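Local coordinates for StAR-related lipid transfer protein 5 (Homo sapiens, PDB 2R55) that probably binds cholesterol or other sterols and may take part in the transport of sterols and other lipids within the cell, at residues K34-W45 with R59-R70; M27-M35 with I148-E156. All coordinates share one frame; numbering follows the deposited sequence.

Contact 1: residues K34-W45 with R59-R70; sequences KMLQYRRDTAGW and RPSVEFPGNLYR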
loop_
_atom_site.group_PDB
_atom_site.type_symbol
_atom_site.label_atom_id
_atom_site.label_comp_id
_atom_site.label_asym_id
_atom_site.label_seq_id
_atom_site.Cartn_x
_atom_site.Cartn_y
_atom_site.Cartn_z
ATOM N N LYS A 34 -10.160 10.082 -0.027
ATOM C CA LYS A 34 -9.343 10.212 1.178
ATOM C C LYS A 34 -7.856 10.170 0.864
ATOM O O LYS A 34 -7.056 10.927 1.402
ATOM C CB LYS A 34 -9.701 9.120 2.187
ATOM C CG LYS A 34 -10.928 9.472 3.012
ATOM C CD LYS A 34 -11.458 8.245 3.689
ATOM C CE LYS A 34 -12.695 8.540 4.498
ATOM N NZ LYS A 34 -13.037 7.296 5.219
ATOM N N MET A 35 -7.498 9.267 -0.026
ATOM C CA MET A 35 -6.146 9.157 -0.477
ATOM C C MET A 35 -5.681 10.461 -1.104
ATOM O O MET A 35 -4.613 10.964 -0.781
ATOM C CB MET A 35 -6.044 7.984 -1.426
ATOM C CG MET A 35 -5.877 6.673 -0.689
ATOM S SD MET A 35 -4.185 6.469 -0.108
ATOM C CE MET A 35 -3.324 6.222 -1.649
ATOM N N LEU A 36 -6.516 11.045 -1.945
ATOM C CA LEU A 36 -6.199 12.334 -2.534
ATOM C C LEU A 36 -5.927 13.399 -1.465
ATOM O O LEU A 36 -4.975 14.184 -1.583
ATOM C CB LEU A 36 -7.291 12.770 -3.514
ATOM C CG LEU A 36 -6.895 13.872 -4.514
ATOM C CD1 LEU A 36 -5.612 13.497 -5.287
ATOM C CD2 LEU A 36 -8.047 14.254 -5.479
ATOM N N GLN A 37 -6.737 13.402 -0.407
ATOM C CA GLN A 37 -6.556 14.360 0.668
ATOM C C GLN A 37 -5.268 14.080 1.457
ATOM O O GLN A 37 -4.548 15.022 1.806
ATOM C CB GLN A 37 -7.815 14.474 1.551
ATOM C CG GLN A 37 -8.311 15.940 1.793
ATOM C CD GLN A 37 -8.472 16.769 0.495
ATOM O OE1 GLN A 37 -8.704 16.222 -0.601
ATOM N NE2 GLN A 37 -8.350 18.098 0.621
ATOM N N TYR A 38 -4.938 12.802 1.669
ATOM C CA TYR A 38 -3.664 12.434 2.299
ATOM C C TYR A 38 -2.461 12.919 1.473
ATOM O O TYR A 38 -1.392 13.156 2.022
ATOM C CB TYR A 38 -3.482 10.914 2.439
ATOM C CG TYR A 38 -4.489 10.114 3.240
ATOM C CD1 TYR A 38 -5.282 10.696 4.215
ATOM C CD2 TYR A 38 -4.603 8.746 3.036
ATOM C CE1 TYR A 38 -6.192 9.932 4.938
ATOM C CE2 TYR A 38 -5.499 7.993 3.742
ATOM C CZ TYR A 38 -6.291 8.591 4.698
ATOM O OH TYR A 38 -7.184 7.831 5.404
ATOM N N ARG A 39 -2.616 13.018 0.157
ATOM C CA ARG A 39 -1.497 13.357 -0.695
ATOM C C ARG A 39 -1.240 14.856 -0.632
ATOM O O ARG A 39 -0.090 15.317 -0.687
ATOM C CB ARG A 39 -1.773 12.903 -2.132
ATOM C CG ARG A 39 -0.750 13.346 -3.179
ATOM C CD ARG A 39 0.652 12.955 -2.798
ATOM N NE ARG A 39 1.642 13.408 -3.774
ATOM C CZ ARG A 39 2.322 14.551 -3.698
ATOM N NH1 ARG A 39 2.137 15.377 -2.671
ATOM N NH2 ARG A 39 3.200 14.844 -4.644
ATOM N N ARG A 40 -2.319 15.617 -0.504
ATOM C CA ARG A 40 -2.228 17.062 -0.519
ATOM C C ARG A 40 -1.895 17.597 0.861
ATOM O O ARG A 40 -1.132 18.541 0.977
ATOM C CB ARG A 40 -3.518 17.661 -1.040
ATOM C CG ARG A 40 -3.796 17.259 -2.474
ATOM C CD ARG A 40 -5.269 17.477 -2.864
ATOM N NE ARG A 40 -5.352 17.485 -4.318
ATOM C CZ ARG A 40 -6.467 17.592 -5.034
ATOM N NH1 ARG A 40 -6.386 17.605 -6.363
ATOM N NH2 ARG A 40 -7.654 17.674 -4.440
ATOM N N ASP A 41 -2.439 16.984 1.908
ATOM C CA ASP A 41 -2.281 17.533 3.250
ATOM C C ASP A 41 -0.808 17.668 3.612
ATOM O O ASP A 41 -0.004 16.771 3.339
ATOM C CB ASP A 41 -2.959 16.653 4.305
ATOM C CG ASP A 41 -4.476 16.697 4.248
ATOM O OD1 ASP A 41 -5.078 17.687 3.750
ATOM O OD2 ASP A 41 -5.088 15.726 4.750
ATOM N N THR A 42 -0.458 18.778 4.248
ATOM C CA THR A 42 0.895 18.931 4.761
ATOM C C THR A 42 0.906 18.988 6.296
ATOM O O THR A 42 1.966 19.028 6.924
ATOM C CB THR A 42 1.619 20.140 4.125
ATOM O OG1 THR A 42 0.860 21.329 4.359
ATOM C CG2 THR A 42 1.804 19.929 2.609
ATOM N N ALA A 43 -0.277 18.945 6.895
ATOM C CA ALA A 43 -0.413 19.069 8.343
ATOM C C ALA A 43 -0.441 17.714 9.026
ATOM O O ALA A 43 -0.666 16.675 8.383
ATOM C CB ALA A 43 -1.659 19.864 8.697
ATOM N N GLY A 44 -0.217 17.738 10.338
ATOM C CA GLY A 44 -0.186 16.524 11.130
ATOM C C GLY A 44 1.125 15.786 10.959
ATOM O O GLY A 44 1.706 15.367 11.943
ATOM N N TRP A 45 1.598 15.654 9.716
ATOM C CA TRP A 45 2.782 14.853 9.374
ATOM C C TRP A 45 4.048 15.120 10.208
ATOM O O TRP A 45 4.662 16.186 10.068
ATOM C CB TRP A 45 3.142 15.018 7.888
ATOM C CG TRP A 45 2.072 14.619 6.930
ATOM C CD1 TRP A 45 1.470 15.420 6.016
ATOM C CD2 TRP A 45 1.482 13.320 6.777
ATOM N NE1 TRP A 45 0.538 14.707 5.296
ATOM C CE2 TRP A 45 0.521 13.416 5.749
ATOM C CE3 TRP A 45 1.680 12.077 7.404
ATOM C CZ2 TRP A 45 -0.238 12.331 5.333
ATOM C CZ3 TRP A 45 0.915 11.000 6.996
ATOM C CH2 TRP A 45 -0.029 11.128 5.969
ATOM N N ARG A 59 1.314 10.130 10.934
ATOM C CA ARG A 59 0.390 10.904 11.751
ATOM C C ARG A 59 -0.715 10.001 12.291
ATOM O O ARG A 59 -0.957 8.939 11.730
ATOM C CB ARG A 59 -0.193 12.092 10.974
ATOM C CG ARG A 59 -1.386 11.763 10.121
ATOM C CD ARG A 59 -1.671 12.891 9.180
ATOM N NE ARG A 59 -2.918 12.670 8.466
ATOM C CZ ARG A 59 -3.449 13.551 7.625
ATOM N NH1 ARG A 59 -2.830 14.706 7.409
ATOM N NH2 ARG A 59 -4.583 13.270 7.000
ATOM N N PRO A 60 -1.404 10.432 13.366
ATOM C CA PRO A 60 -2.516 9.610 13.854
ATOM C C PRO A 60 -3.566 9.415 12.756
ATOM O O PRO A 60 -3.955 10.372 12.100
ATOM C CB PRO A 60 -3.114 10.450 14.998
ATOM C CG PRO A 60 -2.056 11.409 15.376
ATOM C CD PRO A 60 -1.243 11.671 14.152
ATOM N N SER A 61 -3.966 8.171 12.538
ATOM C CA SER A 61 -5.088 7.835 11.683
ATOM C C SER A 61 -6.352 8.294 12.357
ATOM O O SER A 61 -6.404 8.303 13.594
ATOM C CB SER A 61 -5.159 6.327 11.533
ATOM O OG SER A 61 -6.489 5.894 11.339
ATOM N N VAL A 62 -7.348 8.698 11.562
ATOM C CA VAL A 62 -8.711 8.915 12.076
ATOM C C VAL A 62 -9.584 7.656 11.840
ATOM O O VAL A 62 -10.728 7.601 12.270
ATOM C CB VAL A 62 -9.409 10.215 11.503
ATOM C CG1 VAL A 62 -8.594 11.460 11.813
ATOM C CG2 VAL A 62 -9.663 10.109 10.005
ATOM N N GLU A 63 -9.032 6.657 11.158
ATOM C CA GLU A 63 -9.760 5.429 10.839
ATOM C C GLU A 63 -9.754 4.391 11.974
ATOM O O GLU A 63 -10.680 3.588 12.057
ATOM C CB GLU A 63 -9.225 4.774 9.558
ATOM C CG GLU A 63 -9.250 5.630 8.255
ATOM C CD GLU A 63 -10.621 6.222 7.858
ATOM O OE1 GLU A 63 -11.680 5.708 8.252
ATOM O OE2 GLU A 63 -10.625 7.233 7.111
ATOM N N PHE A 64 -8.724 4.418 12.834
ATOM C CA PHE A 64 -8.509 3.424 13.895
ATOM C C PHE A 64 -7.484 3.989 14.897
ATOM O O PHE A 64 -6.823 4.978 14.589
ATOM C CB PHE A 64 -8.076 2.065 13.307
ATOM C CG PHE A 64 -6.597 1.934 13.017
ATOM C CD1 PHE A 64 -5.942 2.823 12.190
ATOM C CD2 PHE A 64 -5.872 0.875 13.557
ATOM C CE1 PHE A 64 -4.585 2.694 11.921
ATOM C CE2 PHE A 64 -4.498 0.715 13.287
ATOM C CZ PHE A 64 -3.855 1.626 12.474
ATOM N N PRO A 65 -7.355 3.375 16.101
ATOM C CA PRO A 65 -6.401 3.885 17.098
ATOM C C PRO A 65 -5.001 4.234 16.552
ATOM O O PRO A 65 -4.462 5.280 16.938
ATOM C CB PRO A 65 -6.300 2.737 18.098
ATOM C CG PRO A 65 -7.623 2.087 18.029
ATOM C CD PRO A 65 -8.062 2.177 16.600
ATOM N N GLY A 66 -4.445 3.407 15.652
ATOM C CA GLY A 66 -3.060 3.564 15.164
ATOM C C GLY A 66 -2.718 4.742 14.250
ATOM O O GLY A 66 -3.331 5.819 14.322
ATOM N N ASN A 67 -1.722 4.539 13.388
ATOM C CA ASN A 67 -1.181 5.627 12.585
ATOM C C ASN A 67 -1.331 5.438 11.077
ATOM O O ASN A 67 -1.599 4.334 10.601
ATOM C CB ASN A 67 0.293 5.837 12.922
ATOM C CG ASN A 67 0.534 6.124 14.408
ATOM O OD1 ASN A 67 -0.151 6.935 15.037
ATOM N ND2 ASN A 67 1.539 5.473 14.961
ATOM N N LEU A 68 -1.142 6.526 10.334
ATOM C CA LEU A 68 -1.030 6.482 8.885
ATOM C C LEU A 68 0.383 6.884 8.528
ATOM O O LEU A 68 0.899 7.862 9.071
ATOM C CB LEU A 68 -2.047 7.446 8.256
ATOM C CG LEU A 68 -1.975 7.937 6.807
ATOM C CD1 LEU A 68 -2.171 6.809 5.798
ATOM C CD2 LEU A 68 -3.001 9.076 6.557
ATOM N N TYR A 69 0.993 6.144 7.603
ATOM C CA TYR A 69 2.391 6.333 7.204
ATOM C C TYR A 69 2.494 6.804 5.756
ATOM O O TYR A 69 1.758 6.319 4.883
ATOM C CB TYR A 69 3.197 5.030 7.403
ATOM C CG TYR A 69 3.435 4.711 8.857
ATOM C CD1 TYR A 69 2.540 3.915 9.577
ATOM C CD2 TYR A 69 4.539 5.232 9.528
ATOM C CE1 TYR A 69 2.744 3.643 10.940
ATOM C CE2 TYR A 69 4.759 4.965 10.887
ATOM C CZ TYR A 69 3.856 4.173 11.582
ATOM O OH TYR A 69 4.070 3.928 12.911
ATOM N N ARG A 70 3.417 7.733 5.509
ATOM C CA ARG A 70 3.565 8.368 4.222
ATOM C C ARG A 70 5.010 8.242 3.749
ATOM O O ARG A 70 5.944 8.712 4.415
ATOM C CB ARG A 70 3.180 9.838 4.350
ATOM C CG ARG A 70 3.398 10.712 3.093
ATOM C CD ARG A 70 3.630 12.146 3.501
ATOM N NE ARG A 70 3.278 13.095 2.455
ATOM C CZ ARG A 70 4.068 13.416 1.432
ATOM N NH1 ARG A 70 5.267 12.844 1.288
ATOM N NH2 ARG A 70 3.645 14.298 0.532
HETATM O O HOH W 1 -7.086 8.773 8.614
HETATM O O HOH W 2 0.951 14.284 1.619
#

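Contact 2: residues M27-M35 with I148-E156; sequences MSEAVAEKM and ISSNATHVE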
loop_
_atom_site.group_PDB
_atom_site.type_symbol
_atom_site.label_atom_id
_atom_site.label_comp_id
_atom_site.label_asym_id
_atom_site.label_seq_id
_atom_site.Cartn_x
_atom_site.Cartn_y
_atom_site.Cartn_z
ATOM N N MET A 27 -18.060 3.150 -2.312
ATOM C CA MET A 27 -17.187 3.140 -1.138
ATOM C C MET A 27 -15.714 3.109 -1.523
ATOM O O MET A 27 -14.863 3.569 -0.773
ATOM C CB MET A 27 -17.559 2.050 -0.120
ATOM C CG MET A 27 -17.450 0.602 -0.572
ATOM S SD MET A 27 -17.583 -0.574 0.837
ATOM C CE MET A 27 -15.898 -0.541 1.495
ATOM N N SER A 28 -15.423 2.599 -2.707
ATOM C CA SER A 28 -14.075 2.651 -3.239
ATOM C C SER A 28 -13.710 4.047 -3.714
ATOM O O SER A 28 -12.560 4.459 -3.605
ATOM C CB SER A 28 -13.944 1.688 -4.402
ATOM O OG SER A 28 -15.000 1.889 -5.306
ATOM N N GLU A 29 -14.690 4.773 -4.256
ATOM C CA GLU A 29 -14.492 6.173 -4.630
ATOM C C GLU A 29 -14.181 7.051 -3.424
ATOM O O GLU A 29 -13.276 7.885 -3.482
ATOM C CB GLU A 29 -15.688 6.725 -5.398
ATOM C CG GLU A 29 -15.312 7.782 -6.436
ATOM C CD GLU A 29 -14.503 7.218 -7.612
ATOM O OE1 GLU A 29 -14.434 5.975 -7.774
ATOM O OE2 GLU A 29 -13.939 8.021 -8.389
ATOM N N ALA A 30 -14.926 6.853 -2.339
ATOM C CA ALA A 30 -14.591 7.451 -1.045
ATOM C C ALA A 30 -13.134 7.216 -0.646
ATOM O O ALA A 30 -12.492 8.091 -0.073
ATOM C CB ALA A 30 -15.529 6.927 0.055
ATOM N N VAL A 31 -12.626 6.030 -0.958
ATOM C CA VAL A 31 -11.280 5.627 -0.549
ATOM C C VAL A 31 -10.234 6.483 -1.247
ATOM O O VAL A 31 -9.394 7.102 -0.584
ATOM C CB VAL A 31 -11.036 4.129 -0.807
ATOM C CG1 VAL A 31 -9.552 3.790 -0.704
ATOM C CG2 VAL A 31 -11.856 3.301 0.154
ATOM N N ALA A 32 -10.311 6.525 -2.573
ATOM C CA ALA A 32 -9.467 7.382 -3.382
ATOM C C ALA A 32 -9.585 8.870 -3.000
ATOM O O ALA A 32 -8.573 9.580 -2.952
ATOM C CB ALA A 32 -9.793 7.185 -4.852
ATOM N N GLU A 33 -10.803 9.340 -2.725
ATOM C CA GLU A 33 -10.998 10.722 -2.239
ATOM C C GLU A 33 -10.153 11.013 -0.994
ATOM O O GLU A 33 -9.475 12.042 -0.939
ATOM C CB GLU A 33 -12.479 11.051 -2.014
ATOM C CG GLU A 33 -13.161 11.615 -3.264
ATOM C CD GLU A 33 -14.660 11.281 -3.357
ATOM O OE1 GLU A 33 -15.318 11.050 -2.298
ATOM O OE2 GLU A 33 -15.172 11.245 -4.504
ATOM N N LYS A 34 -10.160 10.082 -0.027
ATOM C CA LYS A 34 -9.343 10.212 1.178
ATOM C C LYS A 34 -7.856 10.170 0.864
ATOM O O LYS A 34 -7.056 10.927 1.402
ATOM C CB LYS A 34 -9.701 9.120 2.187
ATOM C CG LYS A 34 -10.928 9.472 3.012
ATOM C CD LYS A 34 -11.458 8.245 3.689
ATOM C CE LYS A 34 -12.695 8.540 4.498
ATOM N NZ LYS A 34 -13.037 7.296 5.219
ATOM N N MET A 35 -7.498 9.267 -0.026
ATOM C CA MET A 35 -6.146 9.157 -0.477
ATOM C C MET A 35 -5.681 10.461 -1.104
ATOM O O MET A 35 -4.613 10.964 -0.781
ATOM C CB MET A 35 -6.044 7.984 -1.426
ATOM C CG MET A 35 -5.877 6.673 -0.689
ATOM S SD MET A 35 -4.185 6.469 -0.108
ATOM C CE MET A 35 -3.324 6.222 -1.649
ATOM N N ILE A 148 -1.115 7.740 -11.939
ATOM C CA ILE A 148 -1.889 6.525 -11.785
ATOM C C ILE A 148 -1.804 6.215 -10.292
ATOM O O ILE A 148 -0.736 6.349 -9.688
ATOM C CB ILE A 148 -1.318 5.366 -12.645
ATOM C CG1 ILE A 148 -0.907 5.868 -14.038
ATOM C CG2 ILE A 148 -2.347 4.250 -12.796
ATOM C CD1 ILE A 148 -0.118 4.878 -14.879
ATOM N N SER A 149 -2.924 5.828 -9.686
ATOM C CA SER A 149 -2.938 5.554 -8.249
ATOM C C SER A 149 -3.618 4.240 -7.882
ATOM O O SER A 149 -4.452 3.719 -8.640
ATOM C CB SER A 149 -3.601 6.699 -7.484
ATOM O OG SER A 149 -5.001 6.502 -7.394
ATOM N N SER A 150 -3.258 3.710 -6.709
ATOM C CA SER A 150 -3.934 2.551 -6.179
ATOM C C SER A 150 -4.518 2.935 -4.849
ATOM O O SER A 150 -3.882 3.626 -4.044
ATOM C CB SER A 150 -2.997 1.343 -6.055
ATOM O OG SER A 150 -1.830 1.644 -5.309
ATOM N N ASN A 151 -5.738 2.473 -4.620
ATOM C CA ASN A 151 -6.534 2.915 -3.492
ATOM C C ASN A 151 -7.229 1.702 -2.913
ATOM O O ASN A 151 -8.147 1.143 -3.509
ATOM C CB ASN A 151 -7.557 3.956 -3.958
ATOM C CG ASN A 151 -6.910 5.144 -4.698
ATOM O OD1 ASN A 151 -6.476 6.116 -4.084
ATOM N ND2 ASN A 151 -6.864 5.061 -6.011
ATOM N N ALA A 152 -6.775 1.291 -1.741
ATOM C CA ALA A 152 -7.170 0.028 -1.191
ATOM C C ALA A 152 -7.755 0.233 0.199
ATOM O O ALA A 152 -7.231 1.020 0.975
ATOM C CB ALA A 152 -5.963 -0.872 -1.151
ATOM N N THR A 153 -8.864 -0.446 0.493
ATOM C CA THR A 153 -9.402 -0.493 1.856
ATOM C C THR A 153 -9.908 -1.904 2.211
ATOM O O THR A 153 -10.282 -2.657 1.331
ATOM C CB THR A 153 -10.499 0.587 2.093
ATOM O OG1 THR A 153 -10.445 1.050 3.449
ATOM C CG2 THR A 153 -11.900 0.044 1.825
ATOM N N HIS A 154 -9.925 -2.256 3.495
ATOM C CA HIS A 154 -10.413 -3.578 3.915
ATOM C C HIS A 154 -11.899 -3.779 3.563
ATOM O O HIS A 154 -12.695 -2.822 3.591
ATOM C CB HIS A 154 -10.218 -3.771 5.401
ATOM C CG HIS A 154 -11.230 -3.051 6.233
ATOM N ND1 HIS A 154 -11.096 -1.725 6.589
ATOM C CD2 HIS A 154 -12.406 -3.465 6.756
ATOM C CE1 HIS A 154 -12.143 -1.359 7.305
ATOM N NE2 HIS A 154 -12.948 -2.399 7.425
ATOM N N VAL A 155 -12.254 -5.017 3.217
ATOM C CA VAL A 155 -13.647 -5.405 3.015
ATOM C C VAL A 155 -13.848 -6.877 3.384
ATOM O O VAL A 155 -12.998 -7.727 3.097
ATOM C CB VAL A 155 -14.171 -5.074 1.568
ATOM C CG1 VAL A 155 -13.406 -5.839 0.488
ATOM C CG2 VAL A 155 -15.656 -5.336 1.451
ATOM N N GLU A 156 -14.963 -7.165 4.047
ATOM C CA GLU A 156 -15.350 -8.539 4.320
ATOM C C GLU A 156 -15.908 -9.179 3.057
ATOM O O GLU A 156 -16.786 -8.626 2.403
ATOM C CB GLU A 156 -16.383 -8.601 5.444
ATOM C CG GLU A 156 -15.825 -8.329 6.837
ATOM C CD GLU A 156 -16.926 -8.130 7.890
ATOM O OE1 GLU A 156 -17.928 -8.889 7.893
ATOM O OE2 GLU A 156 -16.787 -7.205 8.725
#

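Contact 1: residues K34-W45 with R59-R70
The indole of W45 lies between two arginines of the hairpin formed by strands 54-60 and 67-75. R59 covers one face: its CD sits 3.8 Å from the centroid of the six-membered ring, and its guanidinium continues flat over the indole, the planes 15° apart, in an off-centre cation-pi stack. The aliphatic part of R70 covers the opposite face, with CB 3.7 Å from W45 CZ3. R59 is extended from CG to NE, which carries its terminal nitrogens past the ring to the turn after helix 21-40. There R59 NH1 donates to A43 O (3.1 Å), the acceptor lying in the guanidinium plane, while R59 NH2 makes a salt bridge to D41 OD2 whose hydrogen bond is weak (3.4 Å). W45 NE1 donates to D41 O at 2.9 Å, which limits rotation of the indole. Replacing W45 with an alanine is likely to open a gap between R59 and R70 and leave the R59 guanidinium without its stacking surface. Deeper in, L68 points CD2 at the centre of one Y38 face, 3.5 Å from the centroid, and the same methyl reaches W45 CH2. At the far end K34, extended beyond CG, brings NZ to the syn side of E63 OE2 (3.1 Å). R39 and R70 bring their guanidinium groups close, but each has its own acid, E179 and E72 respectively, which probably offsets the repulsion. The contact thus joins the helix end to the START sheet through the apolar contacts of Y38, L68 and W45, with the R59 stack and the salt bridges toward the surface.

Contact 2: residues M27-M35 with I148-E156
V31 and N151 lie alongside each other, pointing opposite ways, where helix 27-35 crosses strand 148-154; the helix and strand axes approach to 7.6 Å with 119° between their directions. V31 spans two residues on the helix-facing side of the strand: CG1, anti to the backbone N (chi1 166°), rests on N151 CB at 3.8 Å, and V31 CG2 meets T153 CB at 3.6 Å. Further out, the N151 carboxamide lies against A32 and M35, its CG 3.5 Å from A32 CB and its OD1 3.3 Å from M35 CB. The small side chain of A32 probably allows the amide to come this near. M35 passes the N151 amide at a slant and, bent at chi2 and chi3, curls its CE methyl down to S150 O (3.6 Å). Toward the start of the helix segment, M27 meets T153 at about a right angle, CE approaching CG2. No hydrogen bond joins helix and strand. Instead the buried N151 amide is tied within the sheet, N151 ND2 donating to S149 OG at 2.7 Å and also to L139 O of strand 132-142. These two bonds fix the amide's rotation and satisfy its NH2 group, and the helix itself is held here by van der Waals contact.

Both contacts dock helix 21-40 on the curved sheet of the START helix-grip fold, their centres 14 Å apart. Contact 2 takes the middle of the helix across strand 148-154; contact 1 takes its last turns and the following loop to the hairpin of strands 54-60 and 67-75. K34 and M35 lie in both: K34 reaches the hairpin, whereas M35 turns to strand 148-154. Strands 167-180 and 188-197 bridge the two sites within the sheet. In this fold the lipid cavity lies between the sheet and the C-terminal helix 204-227, which Y69 touches, so both contacts probably lie on the side away from it. The chemistry changes from uncharged and mostly buried at contact 2 to charged and nearer the surface at contact 1.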